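Putative enoyl-CoA hydratase (Streptomyces avermitilis, PDB 3GKB) probably acts on acyl-CoA thioesters as an enoyl-CoA hydratase or related crotonase-family enzyme, although its true substrate and reaction are not established. Local coordinates at residues S9-S14 and R38-V43; P27-I32 and F66-D71; G120-V125 and L140-A145; E144-I149 and D269-M274. All coordinates share one frame; numbering follows the deposited sequence.

Interaction 1 (S9-S14 and R38-V43)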
loop_
_atom_site.group_PDB
_atom_site.type_symbol
_atom_site.label_atom_id
_atom_site.label_comp_id
_atom_site.label_asym_id
_atom_site.label_seq_id
_atom_site.Cartn_x
_atom_site.Cartn_y
_atom_site.Cartn_z
ATOM N N SER B 9 -5.035 5.011 -37.509
ATOM C CA SER B 9 -6.417 5.446 -37.563
ATOM C C SER B 9 -6.999 5.735 -36.193
ATOM O O SER B 9 -8.038 6.368 -36.118
ATOM C CB SER B 9 -7.262 4.380 -38.257
ATOM O OG SER B 9 -7.109 3.143 -37.577
ATOM N N THR B 10 -6.357 5.250 -35.121
ATOM C CA THR B 10 -6.916 5.373 -33.760
ATOM C C THR B 10 -6.030 6.167 -32.788
ATOM O O THR B 10 -6.399 6.370 -31.609
ATOM C CB THR B 10 -7.152 4.004 -33.118
ATOM O OG1 THR B 10 -5.891 3.352 -32.894
ATOM C CG2 THR B 10 -8.075 3.120 -33.975
ATOM N N LEU B 11 -4.863 6.586 -33.278
ATOM C CA LEU B 11 -3.902 7.317 -32.474
ATOM C C LEU B 11 -2.940 8.082 -33.382
ATOM O O LEU B 11 -2.880 7.833 -34.602
ATOM C CB LEU B 11 -3.148 6.359 -31.536
ATOM C CG LEU B 11 -2.304 5.241 -32.154
ATOM C CD1 LEU B 11 -0.916 5.782 -32.433
ATOM C CD2 LEU B 11 -2.215 3.987 -31.254
ATOM N N ARG B 12 -2.224 9.026 -32.775
ATOM C CA ARG B 12 -1.125 9.753 -33.420
ATOM C C ARG B 12 0.091 9.726 -32.516
ATOM O O ARG B 12 -0.044 9.765 -31.294
ATOM C CB ARG B 12 -1.515 11.209 -33.625
ATOM C CG ARG B 12 -2.557 11.390 -34.676
ATOM C CD ARG B 12 -2.838 12.876 -34.897
ATOM N NE ARG B 12 -3.477 13.527 -33.752
ATOM C CZ ARG B 12 -4.742 13.326 -33.385
ATOM N NH1 ARG B 12 -5.518 12.461 -34.038
ATOM N NH2 ARG B 12 -5.234 13.984 -32.357
ATOM N N VAL B 13 1.273 9.664 -33.122
ATOM C CA VAL B 13 2.505 9.695 -32.386
ATOM C C VAL B 13 3.432 10.781 -32.905
ATOM O O VAL B 13 3.529 11.006 -34.117
ATOM C CB VAL B 13 3.255 8.353 -32.447
ATOM C CG1 VAL B 13 4.448 8.392 -31.506
ATOM C CG2 VAL B 13 2.350 7.222 -32.094
ATOM N N SER B 14 4.093 11.463 -31.988
ATOM C CA SER B 14 5.158 12.384 -32.340
ATOM C C SER B 14 6.244 12.314 -31.278
ATOM O O SER B 14 5.984 11.924 -30.137
ATOM C CB SER B 14 4.621 13.796 -32.459
ATOM O OG SER B 14 4.087 14.258 -31.247
ATOM N N ARG B 38 -4.027 -3.406 -32.350
ATOM C CA ARG B 38 -2.969 -3.695 -33.315
ATOM C C ARG B 38 -2.046 -2.491 -33.489
ATOM O O ARG B 38 -0.819 -2.651 -33.545
ATOM C CB ARG B 38 -3.609 -4.130 -34.651
ATOM C CG ARG B 38 -2.660 -4.430 -35.758
ATOM C CD ARG B 38 -3.413 -5.180 -36.872
ATOM N NE ARG B 38 -4.353 -4.331 -37.609
ATOM C CZ ARG B 38 -5.681 -4.262 -37.442
ATOM N NH1 ARG B 38 -6.330 -4.993 -36.528
ATOM N NH2 ARG B 38 -6.379 -3.438 -38.220
ATOM N N GLU B 39 -2.626 -1.290 -33.538
ATOM C CA GLU B 39 -1.841 -0.076 -33.752
ATOM C C GLU B 39 -0.967 0.229 -32.526
ATOM O O GLU B 39 0.171 0.665 -32.680
ATOM C CB GLU B 39 -2.724 1.129 -34.119
ATOM C CG GLU B 39 -3.358 1.020 -35.503
ATOM C CD GLU B 39 -4.152 2.240 -35.910
ATOM O OE1 GLU B 39 -4.496 3.090 -35.055
ATOM O OE2 GLU B 39 -4.464 2.340 -37.120
ATOM N N LEU B 40 -1.504 0.009 -31.324
ATOM C CA LEU B 40 -0.713 0.142 -30.101
ATOM C C LEU B 40 0.501 -0.799 -30.115
ATOM O O LEU B 40 1.626 -0.404 -29.762
ATOM C CB LEU B 40 -1.573 -0.155 -28.857
ATOM C CG LEU B 40 -2.467 0.973 -28.394
ATOM C CD1 LEU B 40 -3.542 0.428 -27.454
ATOM C CD2 LEU B 40 -1.616 2.082 -27.693
ATOM N N ARG B 41 0.290 -2.045 -30.515
ATOM C CA ARG B 41 1.392 -2.991 -30.598
ATOM C C ARG B 41 2.459 -2.505 -31.570
ATOM O O ARG B 41 3.656 -2.514 -31.255
ATOM C CB ARG B 41 0.893 -4.372 -31.021
ATOM C CG ARG B 41 1.965 -5.438 -30.840
ATOM C CD ARG B 41 1.400 -6.852 -30.899
ATOM N NE ARG B 41 1.215 -7.218 -32.306
ATOM C CZ ARG B 41 0.051 -7.485 -32.911
ATOM N NH1 ARG B 41 -1.100 -7.445 -32.253
ATOM N NH2 ARG B 41 0.032 -7.803 -34.202
ATOM N N THR B 42 2.027 -2.081 -32.753
ATOM C CA THR B 42 2.963 -1.566 -33.766
ATOM C C THR B 42 3.780 -0.384 -33.263
ATOM O O THR B 42 5.019 -0.377 -33.382
ATOM C CB THR B 42 2.228 -1.177 -35.075
ATOM O OG1 THR B 42 1.520 -2.318 -35.568
ATOM C CG2 THR B 42 3.222 -0.706 -36.131
ATOM N N VAL B 43 3.102 0.605 -32.684
ATOM C CA VAL B 43 3.786 1.807 -32.244
ATOM C C VAL B 43 4.728 1.521 -31.077
ATOM O O VAL B 43 5.877 1.960 -31.107
ATOM C CB VAL B 43 2.818 2.936 -31.881
ATOM C CG1 VAL B 43 3.588 4.105 -31.248
ATOM C CG2 VAL B 43 2.119 3.415 -33.105
#
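The carboxylate of Glu39 is the flat group, and Ser9 and Thr10 surround it with four donors. At its edge, Thr10 N uses the syn lone pair of Glu39 OE1 at 2.9 Å, while Ser9 N meets Glu39 OE2 on the syn side at 2.8 Å, nearly straight (176°) but slightly out of plane. The hydroxyls come in further off the plane: Ser9 OG lies above it, 2.8 Å from Glu39 OE2, and Thr10 OG1 approaches Glu39 OE1 on its anti side over 2.6 Å. Thr10 can do this because OG1 sits between backbone N and carbonyl carbon (chi1 66°), facing the helix. Farther along, strand 11-14 and helix 38-43 run almost parallel (12°), and apolar groups take over. Leu11 CD1 slides past Val43 CG2 at 3.9 Å; Val13 CG2 meets Val43 CG1 tip to tip at 3.5 Å, a tight fit. Shortening Glu39 to an alanine would probably leave the four donors of Ser9 and Thr10 without their acceptor and let the chain before the strand shift. Two donors on each oxygen are what an ionised carboxylate would be expected to attract, consistent with Glu39 tying the loop just before the edge strand to the helix.

Interaction 2 (P27-I32 and F66-D71); sequences PPVNVI and FLAHVD
Residues 29-32 and 66-71 run 65° apart end to end and join in a single bridge, Ile32 bonding to the residues flanking Val70: Ile32 N to His69 O at 2.9 Å, and Asp71 N to Ile32 O at 2.8 Å. Ahead of the bridge, Ala68 N donates to Asn30 O at 3.0 Å. Asn30 also works through its side chain: ND2 reaches Phe66 O at 2.9 Å and 172°, with the acceptor in the amide plane. A second bond from Asn30 ND2 to Leu24 O, and one from Asn26 N to OD1, fix the rotation of this buried amide. Replacing Asn30 by a leucine would probably leave Phe66 O without this donor and free the corner at Phe66 to move. Ile32 carries its CG1 anti to the carbonyl carbon (chi1 -55°), which brings CD1 across Leu67 at about a right angle, 4.0 Å from Leu67 CD1. Val29 CG2 lies 3.9 Å from Ala68 CB. His69 turns back on its own segment, ND1 donating in the ring plane to Val70 O at 2.8 Å, and its NE2 bonds to Glu267. Two loops joined after neighbouring parallel strands in this way fit the crotonase fold, in which the loop holding Ala68-Asp71 typically supplies one backbone N-H of the oxyanion hole; by its place in the sequence that would be Val70 N.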
loop_
_atom_site.group_PDB
_atom_site.type_symbol
_atom_site.label_atom_id
_atom_site.label_comp_id
_atom_site.label_asym_id
_atom_site.label_seq_id
_atom_site.Cartn_x
_atom_site.Cartn_y
_atom_site.Cartn_z
ATOM N N PRO B 27 -12.881 8.297 -32.235
ATOM C CA PRO B 27 -14.260 8.724 -32.011
ATOM C C PRO B 27 -15.286 7.595 -32.088
ATOM O O PRO B 27 -15.083 6.621 -32.808
ATOM C CB PRO B 27 -14.500 9.724 -33.140
ATOM C CG PRO B 27 -13.201 10.213 -33.506
ATOM C CD PRO B 27 -12.233 9.093 -33.290
ATOM N N PRO B 28 -16.415 7.733 -31.374
ATOM C CA PRO B 28 -16.827 8.878 -30.549
ATOM C C PRO B 28 -16.417 8.874 -29.066
ATOM O O PRO B 28 -16.554 9.901 -28.411
ATOM C CB PRO B 28 -18.354 8.844 -30.669
ATOM C CG PRO B 28 -18.669 7.387 -30.852
ATOM C CD PRO B 28 -17.501 6.755 -31.544
ATOM N N VAL B 29 -15.953 7.758 -28.519
ATOM C CA VAL B 29 -15.668 7.698 -27.074
ATOM C C VAL B 29 -14.349 7.015 -26.722
ATOM O O VAL B 29 -14.139 6.650 -25.579
ATOM C CB VAL B 29 -16.804 7.001 -26.260
ATOM C CG1 VAL B 29 -18.111 7.771 -26.380
ATOM C CG2 VAL B 29 -16.992 5.575 -26.739
ATOM N N ASN B 30 -13.452 6.875 -27.696
ATOM C CA ASN B 30 -12.161 6.216 -27.477
ATOM C C ASN B 30 -12.309 4.782 -26.966
ATOM O O ASN B 30 -11.610 4.346 -26.032
ATOM C CB ASN B 30 -11.251 7.043 -26.560
ATOM C CG ASN B 30 -10.423 8.073 -27.319
ATOM O OD1 ASN B 30 -10.760 8.478 -28.458
ATOM N ND2 ASN B 30 -9.333 8.522 -26.689
ATOM N N VAL B 31 -13.184 4.016 -27.616
ATOM C CA VAL B 31 -13.205 2.584 -27.306
ATOM C C VAL B 31 -11.903 1.972 -27.793
ATOM O O VAL B 31 -11.274 2.469 -28.718
ATOM C CB VAL B 31 -14.420 1.794 -27.885
ATOM C CG1 VAL B 31 -15.737 2.386 -27.447
ATOM C CG2 VAL B 31 -14.331 1.652 -29.361
ATOM N N ILE B 32 -11.482 0.928 -27.108
ATOM C CA ILE B 32 -10.349 0.087 -27.501
ATOM C C ILE B 32 -10.887 -1.058 -28.332
ATOM O O ILE B 32 -11.448 -2.044 -27.803
ATOM C CB ILE B 32 -9.651 -0.523 -26.286
ATOM C CG1 ILE B 32 -9.234 0.556 -25.291
ATOM C CG2 ILE B 32 -8.438 -1.350 -26.741
ATOM C CD1 ILE B 32 -8.920 -0.033 -23.912
ATOM N N PHE B 66 -10.612 9.029 -21.691
ATOM C CA PHE B 66 -9.241 8.628 -21.999
ATOM C C PHE B 66 -9.315 7.403 -22.901
ATOM O O PHE B 66 -8.917 7.460 -24.077
ATOM C CB PHE B 66 -8.470 8.347 -20.706
ATOM C CG PHE B 66 -7.080 7.866 -20.923
ATOM C CD1 PHE B 66 -6.041 8.766 -21.162
ATOM C CD2 PHE B 66 -6.794 6.509 -20.929
ATOM C CE1 PHE B 66 -4.766 8.305 -21.371
ATOM C CE2 PHE B 66 -5.502 6.053 -21.155
ATOM C CZ PHE B 66 -4.500 6.951 -21.379
ATOM N N LEU B 67 -9.887 6.318 -22.356
ATOM C CA LEU B 67 -10.231 5.100 -23.098
ATOM C C LEU B 67 -11.485 4.534 -22.453
ATOM O O LEU B 67 -11.483 4.254 -21.287
ATOM C CB LEU B 67 -9.131 4.058 -23.056
ATOM C CG LEU B 67 -7.871 4.324 -23.890
ATOM C CD1 LEU B 67 -6.771 3.265 -23.529
ATOM C CD2 LEU B 67 -8.175 4.372 -25.417
ATOM N N ALA B 68 -12.557 4.437 -23.215
ATOM C CA ALA B 68 -13.869 4.117 -22.655
ATOM C C ALA B 68 -13.888 2.754 -21.981
ATOM O O ALA B 68 -14.364 2.624 -20.864
ATOM C CB ALA B 68 -14.911 4.169 -23.735
ATOM N N HIS B 69 -13.369 1.762 -22.706
ATOM C CA HIS B 69 -13.372 0.326 -22.396
ATOM C C HIS B 69 -13.159 -0.405 -23.725
ATOM O O HIS B 69 -13.081 0.230 -24.769
ATOM C CB HIS B 69 -14.669 -0.151 -21.689
ATOM C CG HIS B 69 -15.925 0.205 -22.416
ATOM N ND1 HIS B 69 -16.324 -0.438 -23.571
ATOM C CD2 HIS B 69 -16.847 1.172 -22.182
ATOM C CE1 HIS B 69 -17.454 0.098 -23.999
ATOM N NE2 HIS B 69 -17.781 1.094 -23.189
ATOM N N VAL B 70 -13.056 -1.727 -23.671
ATOM C CA VAL B 70 -12.921 -2.527 -24.881
ATOM C C VAL B 70 -14.238 -2.534 -25.658
ATOM O O VAL B 70 -15.317 -2.580 -25.082
ATOM C CB VAL B 70 -12.465 -3.965 -24.528
ATOM C CG1 VAL B 70 -12.531 -4.876 -25.752
ATOM C CG2 VAL B 70 -11.028 -3.933 -23.963
ATOM N N ASP B 71 -14.114 -2.484 -26.968
ATOM C CA ASP B 71 -15.241 -2.474 -27.883
ATOM C C ASP B 71 -16.162 -3.648 -27.571
ATOM O O ASP B 71 -15.767 -4.814 -27.576
ATOM C CB ASP B 71 -14.702 -2.550 -29.313
ATOM C CG ASP B 71 -15.810 -2.578 -30.370
ATOM O OD1 ASP B 71 -16.998 -2.337 -30.019
ATOM O OD2 ASP B 71 -15.455 -2.874 -31.545
#

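Interaction 3 (G120-V125 and L140-A145); sequences GGAEFV and LGQIEA
The shortest sound polar bond runs from water 2 to Glu144 OE2, 2.6 Å, and the same water donates to Glu123 OE2 at 2.9 Å, so one solvent molecule spans two glutamates. This is consistent with a crotonase active site, where in enoyl-CoA hydratases a glutamate from the helix and one from the following loop hold the water; Glu123 and Glu144 probably correspond to that pair. They come from opposite directions with their carboxylates turned 73° against each other. Each has further support. Glu123 OE1 accepts from the backbone N of Gly153 and Gly155, and Glu144 OE1 takes a bond from Gln142 NE2 at 2.9 Å, coming in on the syn side with the acceptor in the amide plane. A bend at chi2 (-65°) folds Gln142 back so that its amide comes against Ala122. Its OE1 accepts from water 1 at 2.7 Å, and that water reaches Ala122 O only weakly. Next to these polar groups the helix packs on the strand: Ala122 CB packs on Leu140 CD2 at 3.7 Å, with Val125 meeting Leu140 tip to tip. Gln142 OE1 itself touches the helix, 3.6 Å from Ala122 CB.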
loop_
_atom_site.group_PDB
_atom_site.type_symbol
_atom_site.label_atom_id
_atom_site.label_comp_id
_atom_site.label_asym_id
_atom_site.label_seq_id
_atom_site.Cartn_x
_atom_site.Cartn_y
_atom_site.Cartn_z
ATOM N N GLY B 120 -10.920 -2.110 -19.711
ATOM C CA GLY B 120 -9.616 -2.149 -20.346
ATOM C C GLY B 120 -8.877 -0.821 -20.388
ATOM O O GLY B 120 -7.646 -0.800 -20.370
ATOM N N GLY B 121 -9.613 0.293 -20.443
ATOM C CA GLY B 121 -8.984 1.617 -20.334
ATOM C C GLY B 121 -8.367 1.825 -18.966
ATOM O O GLY B 121 -7.285 2.429 -18.836
ATOM N N ALA B 122 -9.032 1.341 -17.917
ATOM C CA ALA B 122 -8.497 1.505 -16.550
ATOM C C ALA B 122 -7.281 0.608 -16.348
ATOM O O ALA B 122 -6.336 0.953 -15.617
ATOM C CB ALA B 122 -9.564 1.196 -15.498
ATOM N N GLU B 123 -7.301 -0.553 -16.995
ATOM C CA GLU B 123 -6.157 -1.468 -17.015
ATOM C C GLU B 123 -4.932 -0.812 -17.647
ATOM O O GLU B 123 -3.827 -0.935 -17.119
ATOM C CB GLU B 123 -6.527 -2.802 -17.712
ATOM C CG GLU B 123 -7.620 -3.582 -16.936
ATOM C CD GLU B 123 -8.216 -4.835 -17.648
ATOM O OE1 GLU B 123 -8.345 -5.880 -16.989
ATOM O OE2 GLU B 123 -8.578 -4.764 -18.842
ATOM N N PHE B 124 -5.159 -0.109 -18.764
ATOM C CA PHE B 124 -4.130 0.627 -19.523
ATOM C C PHE B 124 -3.493 1.671 -18.619
ATOM O O PHE B 124 -2.252 1.713 -18.447
ATOM C CB PHE B 124 -4.826 1.257 -20.752
ATOM C CG PHE B 124 -3.916 1.889 -21.749
ATOM C CD1 PHE B 124 -3.893 1.412 -23.057
ATOM C CD2 PHE B 124 -3.151 3.003 -21.442
ATOM C CE1 PHE B 124 -3.099 1.975 -24.006
ATOM C CE2 PHE B 124 -2.330 3.583 -22.440
ATOM C CZ PHE B 124 -2.320 3.058 -23.699
ATOM N N VAL B 125 -4.346 2.447 -17.932
ATOM C CA VAL B 125 -3.859 3.467 -16.997
ATOM C C VAL B 125 -2.972 2.849 -15.921
ATOM O O VAL B 125 -1.891 3.390 -15.640
ATOM C CB VAL B 125 -5.016 4.280 -16.359
ATOM C CG1 VAL B 125 -4.487 5.228 -15.224
ATOM C CG2 VAL B 125 -5.791 5.072 -17.446
ATOM N N LEU B 140 -11.785 6.597 -12.856
ATOM C CA LEU B 140 -11.330 5.254 -13.133
ATOM C C LEU B 140 -12.326 4.264 -12.582
ATOM O O LEU B 140 -12.735 4.378 -11.410
ATOM C CB LEU B 140 -9.993 4.986 -12.456
ATOM C CG LEU B 140 -8.758 5.467 -13.167
ATOM C CD1 LEU B 140 -7.597 5.451 -12.193
ATOM C CD2 LEU B 140 -8.491 4.566 -14.407
ATOM N N GLY B 141 -12.738 3.322 -13.412
ATOM C CA GLY B 141 -13.638 2.282 -12.948
ATOM C C GLY B 141 -13.441 0.964 -13.663
ATOM O O GLY B 141 -13.113 0.930 -14.862
ATOM N N GLN B 142 -13.672 -0.129 -12.944
ATOM C CA GLN B 142 -13.671 -1.456 -13.575
ATOM C C GLN B 142 -15.141 -1.815 -13.805
ATOM O O GLN B 142 -15.819 -2.269 -12.907
ATOM C CB GLN B 142 -12.953 -2.515 -12.724
ATOM C CG GLN B 142 -11.440 -2.267 -12.503
ATOM C CD GLN B 142 -10.542 -2.330 -13.773
ATOM O OE1 GLN B 142 -9.373 -1.902 -13.710
ATOM N NE2 GLN B 142 -11.066 -2.868 -14.914
ATOM N N ILE B 143 -15.628 -1.567 -15.014
ATOM C CA ILE B 143 -17.044 -1.744 -15.346
ATOM C C ILE B 143 -17.462 -3.208 -15.546
ATOM O O ILE B 143 -18.664 -3.512 -15.620
ATOM C CB ILE B 143 -17.364 -0.939 -16.634
ATOM C CG1 ILE B 143 -18.872 -0.758 -16.848
ATOM C CG2 ILE B 143 -16.770 -1.631 -17.866
ATOM C CD1 ILE B 143 -19.522 0.254 -15.941
ATOM N N GLU B 144 -16.465 -4.087 -15.661
ATOM C CA GLU B 144 -16.652 -5.472 -16.072
ATOM C C GLU B 144 -17.747 -6.224 -15.328
ATOM O O GLU B 144 -18.596 -6.855 -15.969
ATOM C CB GLU B 144 -15.328 -6.228 -15.974
ATOM C CG GLU B 144 -14.331 -5.814 -17.077
ATOM C CD GLU B 144 -13.336 -4.711 -16.646
ATOM O OE1 GLU B 144 -13.671 -3.867 -15.790
ATOM O OE2 GLU B 144 -12.213 -4.682 -17.202
ATOM N N ALA B 145 -17.746 -6.139 -13.999
ATOM C CA ALA B 145 -18.719 -6.850 -13.179
ATOM C C ALA B 145 -20.155 -6.542 -13.589
ATOM O O ALA B 145 -21.021 -7.416 -13.527
ATOM C CB ALA B 145 -18.495 -6.560 -11.655
HETATM O O HOH W 1 -6.779 -1.200 -13.429
HETATM O O HOH W 2 -10.997 -6.280 -18.836
#

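Interaction 4 (E144-I149 and D269-M274); sequences EALMGI and DLEGLM
The C-terminal helix 270-280 begins here, and its first turn covers the short 3-10 turn 144-147 that follows strand 139-141. Leu146 and Met147 do the work from the turn; Leu270, Glu271 and Met274 receive them. Leu146 CB lies 3.8 Å from Met274 CB, and Leu146 CD1 continues over the helix backbone to 3.8 Å from Glu271 O, so the branched end rests on main chain as much as on side chain. Met147 is fully extended beyond CG, which carries its CE to 4.2 Å from Leu270 CD2. Met274 does the opposite: bent at chi2 (-53°) and chi3 (-51°), it curls back, crosses Met147 obliquely and sets its CE 4.1 Å from Met147 CG. No direct hydrogen bond joins the segments. Instead water 3 donates to Leu146 O at 2.8 Å and to Met274 O at 2.9 Å, giving two main-chain carbonyls a shared partner. Each element is also secured within itself. Asp269 is the N-cap of the helix, its OD1 accepting from Gly272 N at 3.0 Å, above the carboxylate plane, while Glu144 O takes Met147 N and Ile149 N on opposite faces. Glu271 turns its carboxylate away from the turn to a salt bridge with Arg118, at the end of strand 116-118. Ile149 touches Trp240 and Thr243 of helix 230-243, and Leu146 also packs on Ala175 of the loop before strand 178-179 and on Leu212 of a second subunit, so the contact lies where the C-terminal helix, the small sheet and the subunit interface come together.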
loop_
_atom_site.group_PDB
_atom_site.type_symbol
_atom_site.label_atom_id
_atom_site.label_comp_id
_atom_site.label_asym_id
_atom_site.label_seq_id
_atom_site.Cartn_x
_atom_site.Cartn_y
_atom_site.Cartn_z
ATOM N N GLU B 144 -16.465 -4.087 -15.661
ATOM C CA GLU B 144 -16.652 -5.472 -16.072
ATOM C C GLU B 144 -17.747 -6.224 -15.328
ATOM O O GLU B 144 -18.596 -6.855 -15.969
ATOM C CB GLU B 144 -15.328 -6.228 -15.974
ATOM C CG GLU B 144 -14.331 -5.814 -17.077
ATOM C CD GLU B 144 -13.336 -4.711 -16.646
ATOM O OE1 GLU B 144 -13.671 -3.867 -15.790
ATOM O OE2 GLU B 144 -12.213 -4.682 -17.202
ATOM N N ALA B 145 -17.746 -6.139 -13.999
ATOM C CA ALA B 145 -18.719 -6.850 -13.179
ATOM C C ALA B 145 -20.155 -6.542 -13.589
ATOM O O ALA B 145 -21.021 -7.416 -13.527
ATOM C CB ALA B 145 -18.495 -6.560 -11.655
ATOM N N LEU B 146 -20.400 -5.302 -14.025
ATOM C CA LEU B 146 -21.740 -4.883 -14.479
ATOM C C LEU B 146 -22.132 -5.420 -15.875
ATOM O O LEU B 146 -23.320 -5.380 -16.255
ATOM C CB LEU B 146 -21.879 -3.359 -14.438
ATOM C CG LEU B 146 -21.671 -2.726 -13.061
ATOM C CD1 LEU B 146 -21.879 -1.220 -13.107
ATOM C CD2 LEU B 146 -22.520 -3.358 -11.978
ATOM N N MET B 147 -21.147 -5.952 -16.590
ATOM C CA MET B 147 -21.353 -6.634 -17.871
ATOM C C MET B 147 -21.370 -8.158 -17.684
ATOM O O MET B 147 -21.392 -8.909 -18.644
ATOM C CB MET B 147 -20.306 -6.145 -18.872
ATOM C CG MET B 147 -20.392 -4.604 -19.235
ATOM S SD MET B 147 -19.110 -4.233 -20.519
ATOM C CE MET B 147 -19.455 -2.454 -20.719
ATOM N N GLY B 148 -21.382 -8.608 -16.421
ATOM C CA GLY B 148 -21.467 -10.016 -16.080
ATOM C C GLY B 148 -20.167 -10.771 -16.196
ATOM O O GLY B 148 -20.166 -12.000 -16.259
ATOM N N ILE B 149 -19.056 -10.026 -16.210
ATOM C CA ILE B 149 -17.720 -10.609 -16.322
ATOM C C ILE B 149 -16.831 -10.026 -15.218
ATOM O O ILE B 149 -17.343 -9.467 -14.229
ATOM C CB ILE B 149 -17.158 -10.460 -17.768
ATOM C CG1 ILE B 149 -16.971 -8.986 -18.164
ATOM C CG2 ILE B 149 -18.119 -11.146 -18.773
ATOM C CD1 ILE B 149 -16.134 -8.773 -19.453
ATOM N N ASP B 269 -22.403 8.061 -17.679
ATOM C CA ASP B 269 -22.723 7.294 -16.479
ATOM C C ASP B 269 -22.950 5.845 -16.881
ATOM O O ASP B 269 -24.046 5.296 -16.720
ATOM C CB ASP B 269 -23.981 7.874 -15.769
ATOM C CG ASP B 269 -24.352 7.132 -14.457
ATOM O OD1 ASP B 269 -23.525 6.353 -13.894
ATOM O OD2 ASP B 269 -25.499 7.350 -13.975
ATOM N N LEU B 270 -21.899 5.211 -17.394
ATOM C CA LEU B 270 -22.022 3.825 -17.839
ATOM C C LEU B 270 -22.471 2.899 -16.706
ATOM O O LEU B 270 -23.161 1.893 -16.958
ATOM C CB LEU B 270 -20.717 3.334 -18.498
ATOM C CG LEU B 270 -20.719 1.975 -19.186
ATOM C CD1 LEU B 270 -21.751 1.949 -20.351
ATOM C CD2 LEU B 270 -19.313 1.616 -19.677
ATOM N N GLU B 271 -22.073 3.206 -15.463
ATOM C CA GLU B 271 -22.407 2.351 -14.315
ATOM C C GLU B 271 -23.901 2.333 -14.159
ATOM O O GLU B 271 -24.516 1.258 -14.113
ATOM C CB GLU B 271 -21.738 2.840 -13.019
ATOM C CG GLU B 271 -20.221 2.723 -13.015
ATOM C CD GLU B 271 -19.465 3.804 -13.828
ATOM O OE1 GLU B 271 -20.062 4.857 -14.182
ATOM O OE2 GLU B 271 -18.246 3.594 -14.113
ATOM N N GLY B 272 -24.497 3.524 -14.137
ATOM C CA GLY B 272 -25.963 3.661 -14.089
ATOM C C GLY B 272 -26.691 2.980 -15.255
ATOM O O GLY B 272 -27.693 2.279 -15.067
ATOM N N LEU B 273 -26.183 3.171 -16.464
ATOM C CA LEU B 273 -26.768 2.555 -17.642
ATOM C C LEU B 273 -26.769 1.036 -17.528
ATOM O O LEU B 273 -27.792 0.373 -17.764
ATOM C CB LEU B 273 -26.022 3.017 -18.897
ATOM C CG LEU B 273 -26.501 2.458 -20.234
ATOM C CD1 LEU B 273 -28.019 2.651 -20.362
ATOM C CD2 LEU B 273 -25.801 3.163 -21.363
ATOM N N MET B 274 -25.623 0.464 -17.138
ATOM C CA MET B 274 -25.541 -0.996 -17.043
ATOM C C MET B 274 -26.387 -1.565 -15.896
ATOM O O MET B 274 -26.958 -2.650 -16.025
ATOM C CB MET B 274 -24.077 -1.487 -16.957
ATOM C CG MET B 274 -23.245 -1.209 -18.240
ATOM S SD MET B 274 -23.940 -1.810 -19.822
ATOM C CE MET B 274 -24.319 -3.538 -19.459
HETATM O O HOH W 3 -25.366 -4.525 -14.567
#

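In the fold
Interactions 2 and 3, whose centres lie 11 Å apart, flank the probable acyl-CoA site: Val70 N and Gly120 N are 4.5 Å apart, suitable for a crotonase oxyanion hole next to the Glu123-Glu144 pair. They touch closely, Ile32 CD1 lying 3.6 Å from Gly121 N. Interaction 1 meets interaction 3 through Leu40 CD1 and Phe124 CE1 at 3.8 Å, which brings helix 34-48 against helix 120-127. Interaction 4 shares Glu144 and Ala145 with interaction 3, and Leu270 CD2 also reaches His69 CD2 of interaction 2 at 3.5 Å. Interactions 1 and 4, about 28 Å apart between centres, lie on opposite sides of the chain's centre.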